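Local coordinates for protein probable ss-1,3-N-acetylglucosaminyltransferase (Staphylococcus aureus, PDB 6H4F) that is a probable glycosyltransferase of family 2, with a GT-A type domain joined to a TarS-type linker domain, at residues Leu134-Tyr139 and Ala151-Gly156; Tyr170-Leu175 and Gly272-Arg277; Asp199-Ile204 and Asn249-Ala254. One frame throughout, in Å; residues are numbered along the deposited sequence.

Contact 1: Leu134-Tyr139 and Ala151-Gly156. With FQ8 ([(2~{R},3~{S},4~{S})-2,3,4,5-tetrakis(oxidanyl)pentyl] [(2~{R},3~{R},4~{S})-2,3,4-tris(oxidanyl)-5-[oxidanyl-[(2~{R},3~{S},4~{S})-2,3,4-tris(oxidanyl)-5-phosphonooxy-pentoxy]phosphoryl]oxy-pentyl] hydrogen phosphate), chain M.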
# COMPACT_ATOMS: atom_id res chain seq x y z
N LEU A 134 40.60 -15.84 -7.39
CA LEU A 134 40.23 -14.65 -6.62
C LEU A 134 40.44 -14.95 -5.14
O LEU A 134 40.00 -16.00 -4.66
CB LEU A 134 38.76 -14.33 -6.90
CG LEU A 134 38.18 -13.10 -6.19
CD1 LEU A 134 38.84 -11.83 -6.70
CD2 LEU A 134 36.68 -13.01 -6.40
N ILE A 135 41.13 -14.05 -4.43
CA ILE A 135 41.26 -14.16 -2.99
C ILE A 135 40.75 -12.86 -2.36
O ILE A 135 41.16 -11.77 -2.76
CB ILE A 135 42.70 -14.45 -2.54
CG1 ILE A 135 43.35 -15.57 -3.35
CG2 ILE A 135 42.74 -14.77 -1.05
CD1 ILE A 135 44.08 -15.08 -4.58
N ILE A 136 39.86 -13.01 -1.38
CA ILE A 136 39.22 -11.91 -0.70
C ILE A 136 39.68 -11.92 0.75
O ILE A 136 39.38 -12.87 1.47
CB ILE A 136 37.68 -12.03 -0.80
CG1 ILE A 136 37.23 -12.25 -2.24
CG2 ILE A 136 37.01 -10.83 -0.16
CD1 ILE A 136 35.75 -12.57 -2.39
N GLY A 137 40.39 -10.87 1.16
CA GLY A 137 40.78 -10.71 2.56
C GLY A 137 39.76 -9.90 3.33
O GLY A 137 39.20 -8.95 2.79
N LYS A 138 39.58 -10.24 4.61
CA LYS A 138 38.63 -9.55 5.49
C LYS A 138 38.93 -8.05 5.50
O LYS A 138 40.09 -7.63 5.65
CB LYS A 138 38.71 -10.11 6.91
CG LYS A 138 37.63 -9.59 7.87
CD LYS A 138 37.42 -10.34 9.14
CE LYS A 138 38.64 -10.44 10.02
NZ LYS A 138 38.46 -11.46 11.07
N TYR A 139 37.87 -7.25 5.37
CA TYR A 139 37.94 -5.79 5.41
C TYR A 139 37.73 -5.30 6.84
O TYR A 139 36.90 -5.79 7.57
CB TYR A 139 36.88 -5.16 4.51
CG TYR A 139 36.97 -5.55 3.06
CD1 TYR A 139 38.05 -5.16 2.29
CD2 TYR A 139 36.01 -6.36 2.46
CE1 TYR A 139 38.17 -5.53 0.96
CE2 TYR A 139 36.12 -6.74 1.13
CZ TYR A 139 37.20 -6.33 0.38
OH TYR A 139 37.34 -6.70 -0.92
N ALA A 151 29.05 -10.40 6.12
CA ALA A 151 28.52 -11.78 6.05
C ALA A 151 29.51 -12.70 5.33
O ALA A 151 29.65 -13.84 5.71
CB ALA A 151 27.16 -11.82 5.39
N ILE A 152 30.19 -12.19 4.30
CA ILE A 152 31.14 -13.01 3.53
C ILE A 152 32.24 -13.60 4.44
O ILE A 152 32.79 -14.65 4.12
CB ILE A 152 31.75 -12.21 2.36
CG1 ILE A 152 32.72 -13.07 1.56
CG2 ILE A 152 32.42 -10.92 2.85
CD1 ILE A 152 33.03 -12.51 0.21
N PHE A 153 32.55 -12.94 5.57
CA PHE A 153 33.67 -13.36 6.43
C PHE A 153 33.21 -14.16 7.67
O PHE A 153 34.06 -14.56 8.46
CB PHE A 153 34.47 -12.14 6.87
CG PHE A 153 34.93 -11.31 5.71
CD1 PHE A 153 35.72 -11.86 4.71
CD2 PHE A 153 34.54 -9.98 5.59
CE1 PHE A 153 36.12 -11.10 3.62
CE2 PHE A 153 34.94 -9.21 4.51
CZ PHE A 153 35.73 -9.77 3.52
N GLU A 154 31.91 -14.43 7.80
CA GLU A 154 31.35 -14.98 9.04
C GLU A 154 31.58 -16.50 9.16
O GLU A 154 31.34 -17.05 10.22
CB GLU A 154 29.87 -14.64 9.18
CG GLU A 154 29.63 -13.31 9.92
CD GLU A 154 28.25 -12.69 9.74
OE1 GLU A 154 28.14 -11.44 9.89
OE2 GLU A 154 27.29 -13.45 9.46
N LYS A 155 32.07 -17.16 8.10
CA LYS A 155 32.30 -18.62 8.15
C LYS A 155 33.80 -18.95 8.27
O LYS A 155 34.19 -20.08 8.08
CB LYS A 155 31.69 -19.29 6.91
CG LYS A 155 30.17 -19.27 6.91
CD LYS A 155 29.52 -19.86 5.70
CE LYS A 155 28.03 -19.54 5.68
NZ LYS A 155 27.29 -20.31 4.67
N GLY A 156 34.62 -17.94 8.56
CA GLY A 156 36.07 -18.12 8.62
C GLY A 156 36.67 -18.32 7.25
O GLY A 156 36.09 -17.92 6.24
OAN FQ8 M . 19.37 -13.75 2.18
PBL FQ8 M . 19.62 -12.27 1.62
OAO FQ8 M . 18.15 -11.71 1.28
OAA FQ8 M . 20.49 -12.28 0.43
OAX FQ8 M . 20.16 -11.40 2.85
CAS FQ8 M . 21.21 -10.45 2.70
CBE FQ8 M . 21.80 -10.15 4.07
OAG FQ8 M . 20.77 -9.72 4.96
CBJ FQ8 M . 22.88 -9.06 3.97
OAL FQ8 M . 22.54 -8.08 2.99
CBF FQ8 M . 24.19 -9.73 3.58
OAH FQ8 M . 24.60 -10.56 4.67
CAU FQ8 M . 25.25 -8.67 3.28
OAZ FQ8 M . 25.32 -7.72 4.34
PBN FQ8 M . 26.75 -7.09 4.77
OAQ FQ8 M . 27.75 -8.34 4.82
OAC FQ8 M . 26.67 -6.41 6.08
OBB FQ8 M . 27.24 -6.15 3.57
CAW FQ8 M . 26.45 -5.03 3.17
CBH FQ8 M . 26.88 -4.53 1.79
OAJ FQ8 M . 27.34 -5.62 0.99
CBK FQ8 M . 27.99 -3.49 1.93
OAM FQ8 M . 27.68 -2.62 3.02
CBG FQ8 M . 28.10 -2.66 0.65
OAI FQ8 M . 26.84 -2.06 0.36
CAV FQ8 M . 28.51 -3.56 -0.51
OBA FQ8 M . 29.38 -2.85 -1.40
PBM FQ8 M . 30.49 -3.65 -2.22
OAP FQ8 M . 29.70 -4.86 -2.92
OAB FQ8 M . 31.58 -4.13 -1.34
OAY FQ8 M . 31.00 -2.69 -3.41
CAT FQ8 M . 30.16 -1.67 -3.94
CBD FQ8 M . 30.93 -0.35 -4.01
OAF FQ8 M . 32.30 -0.59 -4.34
CBI FQ8 M . 30.31 0.56 -5.08
OAK FQ8 M . 29.90 -0.22 -6.21
CBC FQ8 M . 29.10 1.30 -4.51
OAE FQ8 M . 28.52 0.56 -3.43
CAR FQ8 M . 29.54 2.68 -4.01
OAD FQ8 M . 28.47 3.61 -4.16
O HOH W 1 35.87 -13.41 10.57

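Contact 2: Tyr170-Leu175 and Gly272-Arg277. With FQ8 ([(2~{R},3~{S},4~{S})-2,3,4,5-tetrakis(oxidanyl)pentyl] [(2~{R},3~{R},4~{S})-2,3,4-tris(oxidanyl)-5-[oxidanyl-[(2~{R},3~{S},4~{S})-2,3,4-tris(oxidanyl)-5-phosphonooxy-pentoxy]phosphoryl]oxy-pentyl] hydrogen phosphate), chain M.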
# COMPACT_ATOMS: atom_id res chain seq x y z
N TYR A 170 27.47 -9.62 -2.26
CA TYR A 170 27.43 -8.53 -1.32
C TYR A 170 28.84 -7.96 -1.04
O TYR A 170 29.00 -7.09 -0.17
CB TYR A 170 26.76 -8.97 -0.02
CG TYR A 170 25.28 -9.25 -0.18
CD1 TYR A 170 24.39 -8.22 -0.28
CD2 TYR A 170 24.78 -10.55 -0.22
CE1 TYR A 170 23.03 -8.44 -0.41
CE2 TYR A 170 23.43 -10.80 -0.36
CZ TYR A 170 22.54 -9.74 -0.45
OH TYR A 170 21.20 -9.95 -0.57
N ALA A 171 29.86 -8.39 -1.79
CA ALA A 171 31.23 -7.87 -1.60
C ALA A 171 31.91 -7.76 -2.97
O ALA A 171 32.83 -8.54 -3.28
CB ALA A 171 32.00 -8.78 -0.69
N LEU A 172 31.42 -6.82 -3.79
CA LEU A 172 31.79 -6.74 -5.20
C LEU A 172 32.82 -5.63 -5.48
O LEU A 172 33.08 -5.35 -6.65
CB LEU A 172 30.51 -6.52 -6.00
CG LEU A 172 29.60 -7.73 -6.14
CD1 LEU A 172 28.36 -7.37 -6.93
CD2 LEU A 172 30.29 -8.90 -6.80
N SER A 173 33.42 -5.02 -4.45
CA SER A 173 34.55 -4.09 -4.67
C SER A 173 35.68 -4.84 -5.40
O SER A 173 35.72 -6.08 -5.38
CB SER A 173 35.06 -3.49 -3.38
OG SER A 173 36.00 -4.36 -2.75
N VAL A 174 36.62 -4.10 -5.99
CA VAL A 174 37.81 -4.72 -6.59
C VAL A 174 38.99 -4.69 -5.61
O VAL A 174 40.12 -4.94 -6.01
CB VAL A 174 38.18 -4.09 -7.93
CG1 VAL A 174 37.11 -4.35 -8.97
CG2 VAL A 174 38.46 -2.61 -7.82
N LEU A 175 38.71 -4.47 -4.32
CA LEU A 175 39.77 -4.42 -3.29
C LEU A 175 40.10 -5.85 -2.85
O LEU A 175 39.84 -6.27 -1.71
CB LEU A 175 39.29 -3.51 -2.15
CG LEU A 175 38.74 -2.16 -2.60
CD1 LEU A 175 38.19 -1.35 -1.43
CD2 LEU A 175 39.80 -1.37 -3.37
N GLY A 272 18.79 -13.50 -9.70
CA GLY A 272 17.88 -13.24 -8.59
C GLY A 272 18.62 -12.73 -7.37
O GLY A 272 18.12 -11.84 -6.63
N LYS A 273 19.80 -13.29 -7.11
CA LYS A 273 20.59 -12.85 -5.98
C LYS A 273 21.09 -11.43 -6.25
O LYS A 273 21.08 -10.60 -5.35
CB LYS A 273 21.75 -13.82 -5.70
CG LYS A 273 22.62 -13.44 -4.50
CD LYS A 273 21.90 -13.27 -3.17
CE LYS A 273 21.36 -14.59 -2.65
NZ LYS A 273 20.42 -14.38 -1.52
N TYR A 274 21.52 -11.12 -7.49
CA TYR A 274 21.99 -9.77 -7.78
C TYR A 274 20.82 -8.79 -7.57
O TYR A 274 21.01 -7.73 -6.99
CB TYR A 274 22.64 -9.58 -9.15
CG TYR A 274 23.23 -8.19 -9.23
CD1 TYR A 274 24.43 -7.89 -8.61
CD2 TYR A 274 22.50 -7.14 -9.76
CE1 TYR A 274 24.93 -6.60 -8.57
CE2 TYR A 274 22.98 -5.84 -9.71
CZ TYR A 274 24.18 -5.56 -9.11
OH TYR A 274 24.63 -4.27 -9.05
N THR A 275 19.61 -9.16 -8.02
CA THR A 275 18.44 -8.32 -7.88
C THR A 275 18.22 -8.00 -6.40
O THR A 275 17.95 -6.85 -6.03
CB THR A 275 17.20 -8.96 -8.51
OG1 THR A 275 17.44 -9.15 -9.90
CG2 THR A 275 15.96 -8.11 -8.32
N THR A 276 18.33 -9.02 -5.54
CA THR A 276 18.16 -8.84 -4.12
C THR A 276 19.19 -7.82 -3.60
O THR A 276 18.81 -6.89 -2.86
CB THR A 276 18.29 -10.17 -3.36
OG1 THR A 276 17.34 -11.10 -3.89
CG2 THR A 276 18.06 -10.00 -1.87
N ARG A 277 20.46 -7.98 -3.99
CA ARG A 277 21.52 -7.11 -3.53
C ARG A 277 21.24 -5.66 -3.98
O ARG A 277 21.42 -4.72 -3.22
CB ARG A 277 22.89 -7.57 -4.04
CG ARG A 277 24.02 -6.59 -3.73
CD ARG A 277 24.57 -5.82 -4.94
NE ARG A 277 25.24 -4.57 -4.59
CZ ARG A 277 26.47 -4.48 -4.06
NH1 ARG A 277 27.15 -5.57 -3.71
NH2 ARG A 277 27.02 -3.29 -3.89
OAN FQ8 M . 19.37 -13.75 2.18
PBL FQ8 M . 19.62 -12.27 1.62
OAO FQ8 M . 18.15 -11.71 1.28
OAA FQ8 M . 20.49 -12.28 0.43
OAX FQ8 M . 20.16 -11.40 2.85
CAS FQ8 M . 21.21 -10.45 2.70
CBE FQ8 M . 21.80 -10.15 4.07
OAG FQ8 M . 20.77 -9.72 4.96
CBJ FQ8 M . 22.88 -9.06 3.97
OAL FQ8 M . 22.54 -8.08 2.99
CBF FQ8 M . 24.19 -9.73 3.58
OAH FQ8 M . 24.60 -10.56 4.67
CAU FQ8 M . 25.25 -8.67 3.28
OAZ FQ8 M . 25.32 -7.72 4.34
PBN FQ8 M . 26.75 -7.09 4.77
OAQ FQ8 M . 27.75 -8.34 4.82
OAC FQ8 M . 26.67 -6.41 6.08
OBB FQ8 M . 27.24 -6.15 3.57
CAW FQ8 M . 26.45 -5.03 3.17
CBH FQ8 M . 26.88 -4.53 1.79
OAJ FQ8 M . 27.34 -5.62 0.99
CBK FQ8 M . 27.99 -3.49 1.93
OAM FQ8 M . 27.68 -2.62 3.02
CBG FQ8 M . 28.10 -2.66 0.65
OAI FQ8 M . 26.84 -2.06 0.36
CAV FQ8 M . 28.51 -3.56 -0.51
OBA FQ8 M . 29.38 -2.85 -1.40
PBM FQ8 M . 30.49 -3.65 -2.22
OAP FQ8 M . 29.70 -4.86 -2.92
OAB FQ8 M . 31.58 -4.13 -1.34
OAY FQ8 M . 31.00 -2.69 -3.41
CAT FQ8 M . 30.16 -1.67 -3.94
CBD FQ8 M . 30.93 -0.35 -4.01
OAF FQ8 M . 32.30 -0.59 -4.34
CBI FQ8 M . 30.31 0.56 -5.08
OAK FQ8 M . 29.90 -0.22 -6.21
CBC FQ8 M . 29.10 1.30 -4.51
OAE FQ8 M . 28.52 0.56 -3.43
CAR FQ8 M . 29.54 2.68 -4.01
OAD FQ8 M . 28.47 3.61 -4.16

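Contact 3: Asp199-Ile204 and Asn249-Ala254. With FQ8 ([(2~{R},3~{S},4~{S})-2,3,4,5-tetrakis(oxidanyl)pentyl] [(2~{R},3~{R},4~{S})-2,3,4-tris(oxidanyl)-5-[oxidanyl-[(2~{R},3~{S},4~{S})-2,3,4-tris(oxidanyl)-5-phosphonooxy-pentoxy]phosphoryl]oxy-pentyl] hydrogen phosphate), chain M.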
# COMPACT_ATOMS: atom_id res chain seq x y z
N ASP A 199 33.10 -0.90 -10.76
CA ASP A 199 33.88 -1.85 -10.00
C ASP A 199 33.07 -3.14 -9.82
O ASP A 199 33.62 -4.22 -9.98
CB ASP A 199 34.35 -1.24 -8.68
CG ASP A 199 33.23 -0.80 -7.75
OD1 ASP A 199 32.13 -0.43 -8.27
OD2 ASP A 199 33.45 -0.83 -6.52
N GLN A 200 31.78 -3.03 -9.52
CA GLN A 200 30.91 -4.20 -9.43
C GLN A 200 30.95 -4.98 -10.75
O GLN A 200 31.05 -6.21 -10.76
CB GLN A 200 29.46 -3.85 -9.13
CG GLN A 200 29.21 -3.28 -7.74
CD GLN A 200 27.74 -2.99 -7.55
OE1 GLN A 200 26.88 -3.86 -7.74
NE2 GLN A 200 27.42 -1.75 -7.22
N LEU A 201 30.86 -4.26 -11.87
CA LEU A 201 30.79 -4.90 -13.16
C LEU A 201 32.09 -5.68 -13.41
O LEU A 201 32.06 -6.80 -13.93
CB LEU A 201 30.54 -3.87 -14.26
CG LEU A 201 30.65 -4.40 -15.69
CD1 LEU A 201 29.68 -5.56 -15.94
CD2 LEU A 201 30.41 -3.29 -16.70
N PHE A 202 33.22 -5.08 -13.04
CA PHE A 202 34.51 -5.74 -13.20
C PHE A 202 34.54 -7.05 -12.42
O PHE A 202 34.93 -8.08 -12.95
CB PHE A 202 35.65 -4.82 -12.76
CG PHE A 202 37.02 -5.38 -13.03
CD1 PHE A 202 37.64 -6.23 -12.14
CD2 PHE A 202 37.68 -5.06 -14.21
CE1 PHE A 202 38.90 -6.75 -12.41
CE2 PHE A 202 38.95 -5.57 -14.47
CZ PHE A 202 39.56 -6.40 -13.56
N THR A 203 34.14 -7.00 -11.15
CA THR A 203 34.19 -8.16 -10.27
C THR A 203 33.22 -9.24 -10.79
O THR A 203 33.54 -10.43 -10.76
CB THR A 203 33.90 -7.77 -8.83
OG1 THR A 203 34.87 -6.79 -8.44
CG2 THR A 203 33.96 -8.95 -7.89
N ILE A 204 32.04 -8.81 -11.26
CA ILE A 204 31.06 -9.73 -11.77
C ILE A 204 31.63 -10.41 -13.03
O ILE A 204 31.51 -11.61 -13.16
CB ILE A 204 29.72 -9.01 -12.06
CG1 ILE A 204 28.99 -8.61 -10.78
CG2 ILE A 204 28.84 -9.84 -12.97
CD1 ILE A 204 28.27 -9.71 -10.10
N ASN A 249 22.65 -3.14 -16.38
CA ASN A 249 22.30 -3.95 -17.51
C ASN A 249 23.48 -4.85 -17.90
O ASN A 249 23.29 -6.03 -18.18
CB ASN A 249 21.80 -3.10 -18.68
CG ASN A 249 21.40 -3.92 -19.88
OD1 ASN A 249 21.99 -3.76 -20.96
ND2 ASN A 249 20.44 -4.80 -19.71
N GLU A 250 24.71 -4.30 -17.89
CA GLU A 250 25.90 -5.08 -18.25
C GLU A 250 26.16 -6.19 -17.22
O GLU A 250 26.66 -7.24 -17.58
CB GLU A 250 27.15 -4.19 -18.35
CG GLU A 250 27.15 -3.26 -19.55
CD GLU A 250 27.04 -3.94 -20.91
OE1 GLU A 250 27.76 -4.94 -21.14
OE2 GLU A 250 26.21 -3.47 -21.73
N ILE A 251 25.83 -5.95 -15.95
CA ILE A 251 25.99 -6.96 -14.91
C ILE A 251 25.11 -8.17 -15.23
O ILE A 251 25.57 -9.31 -15.22
CB ILE A 251 25.72 -6.36 -13.52
CG1 ILE A 251 26.88 -5.45 -13.11
CG2 ILE A 251 25.45 -7.45 -12.50
CD1 ILE A 251 26.62 -4.65 -11.84
N TYR A 252 23.83 -7.92 -15.52
CA TYR A 252 22.92 -9.01 -15.84
C TYR A 252 23.37 -9.74 -17.11
O TYR A 252 23.31 -10.97 -17.17
CB TYR A 252 21.48 -8.51 -15.94
CG TYR A 252 20.83 -8.19 -14.61
CD1 TYR A 252 20.52 -9.17 -13.70
CD2 TYR A 252 20.49 -6.89 -14.29
CE1 TYR A 252 19.90 -8.87 -12.50
CE2 TYR A 252 19.86 -6.57 -13.10
CZ TYR A 252 19.55 -7.56 -12.20
OH TYR A 252 18.91 -7.23 -11.04
N LYS A 253 23.83 -9.00 -18.12
CA LYS A 253 24.32 -9.62 -19.36
C LYS A 253 25.51 -10.55 -19.06
O LYS A 253 25.58 -11.63 -19.60
CB LYS A 253 24.70 -8.57 -20.42
CG LYS A 253 23.52 -8.11 -21.26
CD LYS A 253 23.74 -6.80 -22.01
CE LYS A 253 24.92 -6.82 -22.96
NZ LYS A 253 24.76 -5.90 -24.11
N ALA A 254 26.42 -10.12 -18.19
CA ALA A 254 27.59 -10.93 -17.86
C ALA A 254 27.15 -12.25 -17.21
O ALA A 254 27.72 -13.28 -17.48
CB ALA A 254 28.53 -10.16 -16.97
OAN FQ8 M . 19.37 -13.75 2.18
PBL FQ8 M . 19.62 -12.27 1.62
OAO FQ8 M . 18.15 -11.71 1.28
OAA FQ8 M . 20.49 -12.28 0.43
OAX FQ8 M . 20.16 -11.40 2.85
CAS FQ8 M . 21.21 -10.45 2.70
CBE FQ8 M . 21.80 -10.15 4.07
OAG FQ8 M . 20.77 -9.72 4.96
CBJ FQ8 M . 22.88 -9.06 3.97
OAL FQ8 M . 22.54 -8.08 2.99
CBF FQ8 M . 24.19 -9.73 3.58
OAH FQ8 M . 24.60 -10.56 4.67
CAU FQ8 M . 25.25 -8.67 3.28
OAZ FQ8 M . 25.32 -7.72 4.34
PBN FQ8 M . 26.75 -7.09 4.77
OAQ FQ8 M . 27.75 -8.34 4.82
OAC FQ8 M . 26.67 -6.41 6.08
OBB FQ8 M . 27.24 -6.15 3.57
CAW FQ8 M . 26.45 -5.03 3.17
CBH FQ8 M . 26.88 -4.53 1.79
OAJ FQ8 M . 27.34 -5.62 0.99
CBK FQ8 M . 27.99 -3.49 1.93
OAM FQ8 M . 27.68 -2.62 3.02
CBG FQ8 M . 28.10 -2.66 0.65
OAI FQ8 M . 26.84 -2.06 0.36
CAV FQ8 M . 28.51 -3.56 -0.51
OBA FQ8 M . 29.38 -2.85 -1.40
PBM FQ8 M . 30.49 -3.65 -2.22
OAP FQ8 M . 29.70 -4.86 -2.92
OAB FQ8 M . 31.58 -4.13 -1.34
OAY FQ8 M . 31.00 -2.69 -3.41
CAT FQ8 M . 30.16 -1.67 -3.94
CBD FQ8 M . 30.93 -0.35 -4.01
OAF FQ8 M . 32.30 -0.59 -4.34
CBI FQ8 M . 30.31 0.56 -5.08
OAK FQ8 M . 29.90 -0.22 -6.21
CBC FQ8 M . 29.10 1.30 -4.51
OAE FQ8 M . 28.52 0.56 -3.43
CAR FQ8 M . 29.54 2.68 -4.01
OAD FQ8 M . 28.47 3.61 -4.16

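Contact 1: Leu134-Tyr139 and Ala151-Gly156
F153 lays its ring against the backbone of K138. The K138 CA sits over one face, 3.5 Å from the ring centroid and nearly over the ring normal, a CH-pi contact. The K138 side chain runs on over the same ring, with its CG 3.9 Å from F153 CD2. Y139 meets the ring at its edge, where Y139 CD2 lies in the plane of the F153 ring, 3.6 Å from F153 CZ. The two aromatic planes are inclined at 71°. I136 also comes to the edge of F153, through CG2. CG1 of I136 lies beside the backbone N (chi1 -51°), and its CD1 meets the CD1 of I152 at 3.8 Å. No hydrogen bond joins the two segments directly. One water bridges them, accepting from K138 NZ and donating to F153 O.

The contact belongs to the GT-A type domain. Segment 134-139 is part of strand 134-142 of the mixed sheet, and segment 151-156 lies in the loop that follows that strand. Segment 151-156 begins with a 3-10 stretch and makes a type I turn from F153 to G156. I152 CG2 covers the face of the F153 ring opposite K138, 3.4 Å above the plane. I152 and F153 also rest on I215 of strand 213-216. Farther out, K138 NZ bonds to T217 O, and Y139 OH bonds to L175 O. At the start of the 3-10 stretch, A151 N donates to FQ8 OAQ over 2.8 Å with a nearly straight angle of 173°.

Contact 2: Tyr170-Leu175 and Gly272-Arg277
The Y170 ring packs against R277 and K273 of helix 264-281, with FQ8 over one face. FQ8 OAL sits on that face, 3.4 Å above the plane and offset toward the rim. R277 CA and K273 CD approach the ring obliquely, R277 CA 3.7 Å from Y170 CE1. The R277 guanidinium turns its edge to a phosphate of FQ8, whose phosphorus PBM lies in its plane. The Y274 ring takes L172 CD1 at its edge, 3.9 Å from Y274 CE1.

No hydrogen bond links the two segments to each other. They share the phosphates of FQ8 instead. L172 N donates to OAP of FQ8 over 2.7 Å at 174°, and R277 NH1 donates to the same oxygen over 2.8 Å at 162°. R277 NH2 adds only weak bonds. R277 NH1 also bonds to F169 O, which fixes the guanidinium from a second point. At the terminal phosphate of FQ8, OAA accepts from Y170 OH at 2.6 Å and from K273 NZ at 2.9 Å. The K273 chain reaches it by bending at chi2 and chi3. T276 CG2 packs against Y170 OH. In segment 170-175, S173 OG accepts from L175 N and forms an ST turn. The arrangement is a ligand-binding cleft, with positive side chains set around anionic phosphates.

Segment 170-175 lies in the loop before strand 177-179 of the sheet. L172 also touches Q200 of helix 198-207. Y274 packs on I248 and I251 of helix 242-256, so helix 264-281 touches both the loop and helix 242-256.

Contact 3: Asp199-Ile204 and Asn249-Ala254
I251 and I204 meet through their branches. In I251, CG1 lies beside the backbone N (chi1 -73°) and CG2 points anti to it. CG1 then reaches L201 CD1 at 4.0 Å, while CG2 reaches I204 CG1 at 4.1 Å. L201 has its CG anti to the backbone N (chi1 171°), and this carries both methyls to E250, with L201 CD1 3.8 Å from E250 CB. E250 bends at chi2, so its carboxylate does not join the packing. I251 CD1 extends to Q200 CB, and I204 CG2 packs on A254 CB at 4.0 Å. The side chains of I204 and I251 cross at about a right angle.

The contact is apolar and has no hydrogen bond between the segments. It is a packed pair of nearly parallel helical segments. Their axes come within 9.4 Å and lie 5° apart.

D199 and Q200 bind the ligand. D199 takes both OAK and OAF of FQ8 with its two carboxylate oxygens. The bond from FQ8 OAF to D199 OD2 is very short, 2.5 Å. Q200 NE2 donates to FQ8 OAK over 3.1 Å, and Q200 OE1 is bonded to Y274 OH. The amide is therefore held at both ends, between ligand and protein.

Helix 198-207 lies against helix 91-100, where D199 touches R94 and F202 touches L98. F202 also stacks on F190 and meets F178 of strand 177-179 edge-to-face. On helix 242-256, Y252 reaches L278 of helix 264-281 and I308 of helix 294-308.

Overall arrangement
All three contacts are mainly buried, and each has one or both segments bonded to FQ8. Contact 1 stays within the GT-A type domain and joins a sheet strand to its following loop, mostly through one aromatic ring. Contacts 2 and 3 each bring in a linker-domain helix, but by different chemistry. In contact 2 the two segments pack directly and both bond to FQ8 phosphates. Contact 3 is an apolar helix pair, and only its 199-204 side reaches FQ8 hydroxyls. Contacts 2 and 3 touch through T275 with Y252. Contacts 1 and 2 touch through I152 with A171. Contacts 1 and 3 do not touch, with nearest atoms about 5 Å apart.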